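Intimin adherence protein (Escherichia coli O157:H7, PDB 3NCX) probably acts as a bacterial surface adhesin, binding the translocated receptor Tir through its C-terminal lectin-like domain to attach the bacterium to host cells. Local coordinates at residues Tyr140-Gln152 / Gly160-Pro172. The protein carries 1 engineered substitution. Numbering follows the deposited sequence.
Engineered in segment 160-172: Tyr-171 (natural residue Asn).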
loop_
_atom_site.group_PDB
_atom_site.type_symbol
_atom_site.label_atom_id
_atom_site.label_comp_id
_atom_site.label_asym_id
_atom_site.label_seq_id
_atom_site.Cartn_x
_atom_site.Cartn_y
_atom_site.Cartn_z
ATOM N N TYR A 140 5.441 8.004 3.689
ATOM C CA TYR A 140 6.083 7.606 4.942
ATOM C C TYR A 140 7.587 7.894 4.974
ATOM O O TYR A 140 8.269 7.538 5.935
ATOM C CB TYR A 140 5.864 6.112 5.200
ATOM C CG TYR A 140 4.419 5.670 5.188
ATOM C CD1 TYR A 140 3.898 4.970 4.108
ATOM C CD2 TYR A 140 3.579 5.942 6.258
ATOM C CE1 TYR A 140 2.578 4.554 4.093
ATOM C CE2 TYR A 140 2.256 5.535 6.252
ATOM C CZ TYR A 140 1.761 4.840 5.168
ATOM O OH TYR A 140 0.447 4.430 5.157
ATOM N N SER A 141 8.098 8.534 3.928
ATOM C CA SER A 141 9.540 8.730 3.774
ATOM C C SER A 141 10.249 9.307 5.002
ATOM O O SER A 141 11.387 8.939 5.292
ATOM C CB SER A 141 9.838 9.597 2.549
ATOM O OG SER A 141 9.641 8.868 1.353
ATOM N N SER A 142 9.584 10.208 5.717
ATOM C CA SER A 142 10.218 10.913 6.828
ATOM C C SER A 142 10.519 10.007 8.020
ATOM O O SER A 142 11.530 10.182 8.701
ATOM C CB SER A 142 9.361 12.101 7.277
ATOM O OG SER A 142 8.196 11.667 7.958
ATOM N N MET A 143 9.643 9.041 8.267
ATOM C CA MET A 143 9.760 8.183 9.443
ATOM C C MET A 143 10.854 7.132 9.295
ATOM O O MET A 143 11.101 6.626 8.200
ATOM C CB MET A 143 8.423 7.505 9.735
ATOM C CG MET A 143 7.292 8.481 9.990
ATOM S SD MET A 143 5.692 7.807 9.518
ATOM C CE MET A 143 4.625 9.206 9.853
ATOM N N ASN A 144 11.507 6.815 10.409
ATOM C CA ASN A 144 12.521 5.768 10.445
ATOM C C ASN A 144 11.966 4.497 11.073
ATOM O O ASN A 144 12.473 3.400 10.838
ATOM C CB ASN A 144 13.748 6.234 11.230
ATOM C CG ASN A 144 14.471 7.381 10.555
ATOM O OD1 ASN A 144 14.637 7.393 9.335
ATOM N ND2 ASN A 144 14.909 8.353 11.347
ATOM N N SER A 145 10.920 4.660 11.874
ATOM C CA SER A 145 10.300 3.543 12.570
ATOM C C SER A 145 8.788 3.713 12.644
ATOM O O SER A 145 8.290 4.810 12.888
ATOM C CB SER A 145 10.873 3.420 13.981
ATOM O OG SER A 145 10.092 2.549 14.780
ATOM N N ILE A 146 8.063 2.621 12.426
ATOM C CA ILE A 146 6.615 2.627 12.577
ATOM C C ILE A 146 6.165 1.420 13.391
ATOM O O ILE A 146 5.792 0.384 12.836
ATOM C CB ILE A 146 5.887 2.623 11.217
ATOM C CG1 ILE A 146 6.358 3.790 10.348
ATOM C CG2 ILE A 146 4.381 2.698 11.420
ATOM C CD1 ILE A 146 5.656 3.869 9.013
ATOM N N THR A 147 6.212 1.557 14.713
ATOM C CA THR A 147 5.762 0.499 15.608
ATOM C C THR A 147 4.238 0.467 15.633
ATOM O O THR A 147 3.590 1.497 15.824
ATOM C CB THR A 147 6.301 0.699 17.043
ATOM O OG1 THR A 147 7.734 0.685 17.028
ATOM C CG2 THR A 147 5.804 -0.405 17.957
ATOM N N ALA A 148 3.670 -0.718 15.434
ATOM C CA ALA A 148 2.220 -0.864 15.368
ATOM C C ALA A 148 1.682 -1.811 16.438
ATOM O O ALA A 148 2.285 -2.846 16.724
ATOM C CB ALA A 148 1.803 -1.339 13.982
ATOM N N TRP A 149 0.544 -1.453 17.027
ATOM C CA TRP A 149 -0.105 -2.314 18.010
ATOM C C TRP A 149 -0.636 -3.583 17.356
ATOM O O TRP A 149 -1.135 -3.552 16.233
ATOM C CB TRP A 149 -1.269 -1.587 18.694
ATOM C CG TRP A 149 -0.865 -0.557 19.706
ATOM C CD1 TRP A 149 -1.040 0.796 19.615
ATOM C CD2 TRP A 149 -0.229 -0.794 20.968
ATOM N NE1 TRP A 149 -0.551 1.413 20.740
ATOM C CE2 TRP A 149 -0.047 0.461 21.586
ATOM C CE3 TRP A 149 0.206 -1.945 21.634
ATOM C CZ2 TRP A 149 0.555 0.597 22.838
ATOM C CZ3 TRP A 149 0.800 -1.807 22.877
ATOM C CH2 TRP A 149 0.969 -0.545 23.465
ATOM N N ILE A 150 -0.520 -4.703 18.062
ATOM C CA ILE A 150 -1.205 -5.929 17.672
ATOM C C ILE A 150 -2.343 -6.139 18.663
ATOM O O ILE A 150 -2.203 -5.809 19.840
ATOM C CB ILE A 150 -0.264 -7.158 17.687
ATOM C CG1 ILE A 150 0.600 -7.204 16.426
ATOM C CG2 ILE A 150 -1.065 -8.447 17.773
ATOM C CD1 ILE A 150 1.629 -6.110 16.335
ATOM N N LYS A 151 -3.471 -6.662 18.193
ATOM C CA LYS A 151 -4.595 -6.929 19.082
ATOM C C LYS A 151 -4.171 -7.873 20.203
ATOM O O LYS A 151 -3.751 -9.003 19.950
ATOM C CB LYS A 151 -5.780 -7.512 18.314
ATOM C CG LYS A 151 -6.996 -7.785 19.186
ATOM C CD LYS A 151 -8.204 -8.180 18.354
ATOM C CE LYS A 151 -9.395 -8.500 19.239
ATOM N NZ LYS A 151 -9.745 -7.360 20.132
ATOM N N GLN A 152 -4.281 -7.401 21.440
ATOM C CA GLN A 152 -3.802 -8.149 22.598
ATOM C C GLN A 152 -4.612 -9.415 22.859
ATOM O O GLN A 152 -5.841 -9.408 22.777
ATOM C CB GLN A 152 -3.785 -7.261 23.848
ATOM C CG GLN A 152 -5.151 -6.745 24.275
ATOM C CD GLN A 152 -5.086 -5.880 25.522
ATOM O OE1 GLN A 152 -6.114 -5.488 26.073
ATOM N NE2 GLN A 152 -3.873 -5.580 25.973
ATOM N N GLY A 160 -2.097 -6.218 31.081
ATOM C CA GLY A 160 -1.998 -4.844 30.625
ATOM C C GLY A 160 -0.853 -4.619 29.656
ATOM O O GLY A 160 -0.185 -3.584 29.696
ATOM N N VAL A 161 -0.622 -5.596 28.786
ATOM C CA VAL A 161 0.406 -5.474 27.761
ATOM C C VAL A 161 -0.128 -5.921 26.409
ATOM O O VAL A 161 -1.259 -6.394 26.295
ATOM C CB VAL A 161 1.653 -6.314 28.088
ATOM C CG1 VAL A 161 2.245 -5.892 29.422
ATOM C CG2 VAL A 161 1.310 -7.798 28.083
ATOM N N SER A 162 0.705 -5.774 25.386
ATOM C CA SER A 162 0.346 -6.183 24.041
ATOM C C SER A 162 1.578 -6.106 23.155
ATOM O O SER A 162 2.324 -5.129 23.203
ATOM C CB SER A 162 -0.762 -5.288 23.490
ATOM O OG SER A 162 -1.254 -5.789 22.261
ATOM N N SER A 163 1.794 -7.142 22.353
ATOM C CA SER A 163 2.946 -7.188 21.464
ATOM C C SER A 163 2.813 -6.185 20.318
ATOM O O SER A 163 1.719 -5.701 20.027
ATOM C CB SER A 163 3.137 -8.601 20.919
ATOM O OG SER A 163 1.931 -9.092 20.364
ATOM N N THR A 164 3.934 -5.874 19.675
ATOM C CA THR A 164 3.952 -4.911 18.579
ATOM C C THR A 164 4.811 -5.392 17.415
ATOM O O THR A 164 5.637 -6.290 17.566
ATOM C CB THR A 164 4.482 -3.537 19.034
ATOM O OG1 THR A 164 5.821 -3.677 19.526
ATOM C CG2 THR A 164 3.600 -2.952 20.126
ATOM N N TYR A 165 4.607 -4.783 16.253
ATOM C CA TYR A 165 5.395 -5.090 15.067
ATOM C C TYR A 165 5.699 -3.808 14.296
ATOM O O TYR A 165 4.820 -2.969 14.100
ATOM C CB TYR A 165 4.656 -6.085 14.169
ATOM C CG TYR A 165 5.397 -6.423 12.894
ATOM C CD1 TYR A 165 6.454 -7.322 12.902
ATOM C CD2 TYR A 165 5.036 -5.845 11.682
ATOM C CE1 TYR A 165 7.136 -7.635 11.741
ATOM C CE2 TYR A 165 5.712 -6.153 10.516
ATOM C CZ TYR A 165 6.762 -7.049 10.551
ATOM O OH TYR A 165 7.442 -7.362 9.395
ATOM N N ASN A 166 6.945 -3.659 13.864
ATOM C CA ASN A 166 7.369 -2.453 13.161
ATOM C C ASN A 166 7.303 -2.616 11.643
ATOM O O ASN A 166 7.940 -3.506 11.077
ATOM C CB ASN A 166 8.779 -2.060 13.600
ATOM C CG ASN A 166 9.150 -0.650 13.188
ATOM O OD1 ASN A 166 8.860 -0.215 12.073
ATOM N ND2 ASN A 166 9.794 0.075 14.093
ATOM N N LEU A 167 6.536 -1.748 10.989
ATOM C CA LEU A 167 6.296 -1.852 9.552
ATOM C C LEU A 167 7.497 -1.445 8.701
ATOM O O LEU A 167 7.455 -1.535 7.473
ATOM C CB LEU A 167 5.068 -1.028 9.159
ATOM C CG LEU A 167 3.738 -1.532 9.720
ATOM C CD1 LEU A 167 2.618 -0.547 9.428
ATOM C CD2 LEU A 167 3.412 -2.905 9.153
ATOM N N ILE A 168 8.565 -0.998 9.352
ATOM C CA ILE A 168 9.795 -0.653 8.649
ATOM C C ILE A 168 10.927 -1.602 9.013
ATOM O O ILE A 168 11.681 -2.044 8.146
ATOM C CB ILE A 168 10.251 0.782 8.962
ATOM C CG1 ILE A 168 9.273 1.799 8.374
ATOM C CG2 ILE A 168 11.648 1.026 8.415
ATOM C CD1 ILE A 168 9.648 3.234 8.675
ATOM N N THR A 169 11.036 -1.920 10.299
ATOM C CA THR A 169 12.168 -2.687 10.806
ATOM C C THR A 169 11.865 -4.172 11.003
ATOM O O THR A 169 12.769 -4.958 11.288
ATOM C CB THR A 169 12.681 -2.103 12.136
ATOM O OG1 THR A 169 11.690 -2.292 13.153
ATOM C CG2 THR A 169 12.976 -0.618 11.990
ATOM N N GLN A 170 10.599 -4.551 10.849
ATOM C CA GLN A 170 10.169 -5.937 11.055
ATOM C C GLN A 170 10.343 -6.363 12.510
ATOM O O GLN A 170 10.146 -7.529 12.851
ATOM C CB GLN A 170 10.949 -6.899 10.154
ATOM C CG GLN A 170 10.958 -6.541 8.679
ATOM C CD GLN A 170 11.808 -7.499 7.863
ATOM O OE1 GLN A 170 11.507 -8.688 7.771
ATOM N NE2 GLN A 170 12.881 -6.984 7.274
ATOM N N TYR A 171 10.713 -5.413 13.362
ATOM C CA TYR A 171 11.019 -5.704 14.759
ATOM C C TYR A 171 9.777 -6.077 15.567
ATOM O O TYR A 171 8.883 -5.252 15.758
ATOM C CB TYR A 171 11.737 -4.512 15.401
ATOM C CG TYR A 171 12.180 -4.743 16.829
ATOM C CD1 TYR A 171 13.110 -5.728 17.138
ATOM C CD2 TYR A 171 11.680 -3.965 17.866
ATOM C CE1 TYR A 171 13.521 -5.939 18.442
ATOM C CE2 TYR A 171 12.087 -4.168 19.171
ATOM C CZ TYR A 171 13.007 -5.156 19.453
ATOM O OH TYR A 171 13.414 -5.361 20.751
ATOM N N PRO A 172 9.716 -7.333 16.034
ATOM C CA PRO A 172 8.632 -7.804 16.900
ATOM C C PRO A 172 8.967 -7.535 18.361
ATOM O O PRO A 172 10.130 -7.631 18.750
ATOM C CB PRO A 172 8.622 -9.307 16.637
ATOM C CG PRO A 172 10.058 -9.626 16.387
ATOM C CD PRO A 172 10.649 -8.420 15.688
HETATM O O HOH W 1 -0.630 -8.520 21.014
#
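With CG swung opposite its backbone N (chi1 -166°), Asn-166 extends its amide across to Ser-145 and Ile-146, and Ser-145, likewise trans at chi1 167°, presents OG to it. Asn-166 ND2 donates to Ser-145 OG at 2.6 Å, the acceptor lying somewhat off the amide plane. On the other branch, Asn-166 OD1 takes two backbone N-H groups: Ile-146 N at 3.0 Å, arriving from above the carbonyl plane, and Ile-168 N at 2.8 Å, which closes an Asx turn. Bonds through both ends of the amide therefore limit its rotation and tie the turn after strand 161-166 to Ser-145 and Ile-146, just before strand 147-149. Beside it, Ile-168 CD1 packs on Ile-146 CG1 at 3.7 Å, the two side chains crossing at about a right angle.

Along the strands, Ala-148 and Tyr-165 exchange both backbone bonds as a hydrogen-bonded antiparallel pair, flanked by non-hydrogen-bonded Thr-147/Asn-166 and Trp-149/Thr-164. Beyond the paired residues, Leu-167 N bonds to Ile-146 O at one end and Ile-150 N to Ser-163 O at the other. Trp-149 lies alongside Thr-164, with CE3 3.8 Å from its CG2, and meets Ser-162 O at the ring edge; its NE1 is held by Ala-104 O. Ile-150 CD1 rests 3.7 Å from Tyr-165 CB, and both side chains touch Leu-124 of helix 121-131. At the far end, Gln-152 NE2 makes a weak bond to Val-161 O (2.8 Å).

The pairing forms one side of a three-stranded antiparallel sheet in which 161-166 lies between 147-149 and 172-177, within the C-type lectin-like domain of intimin.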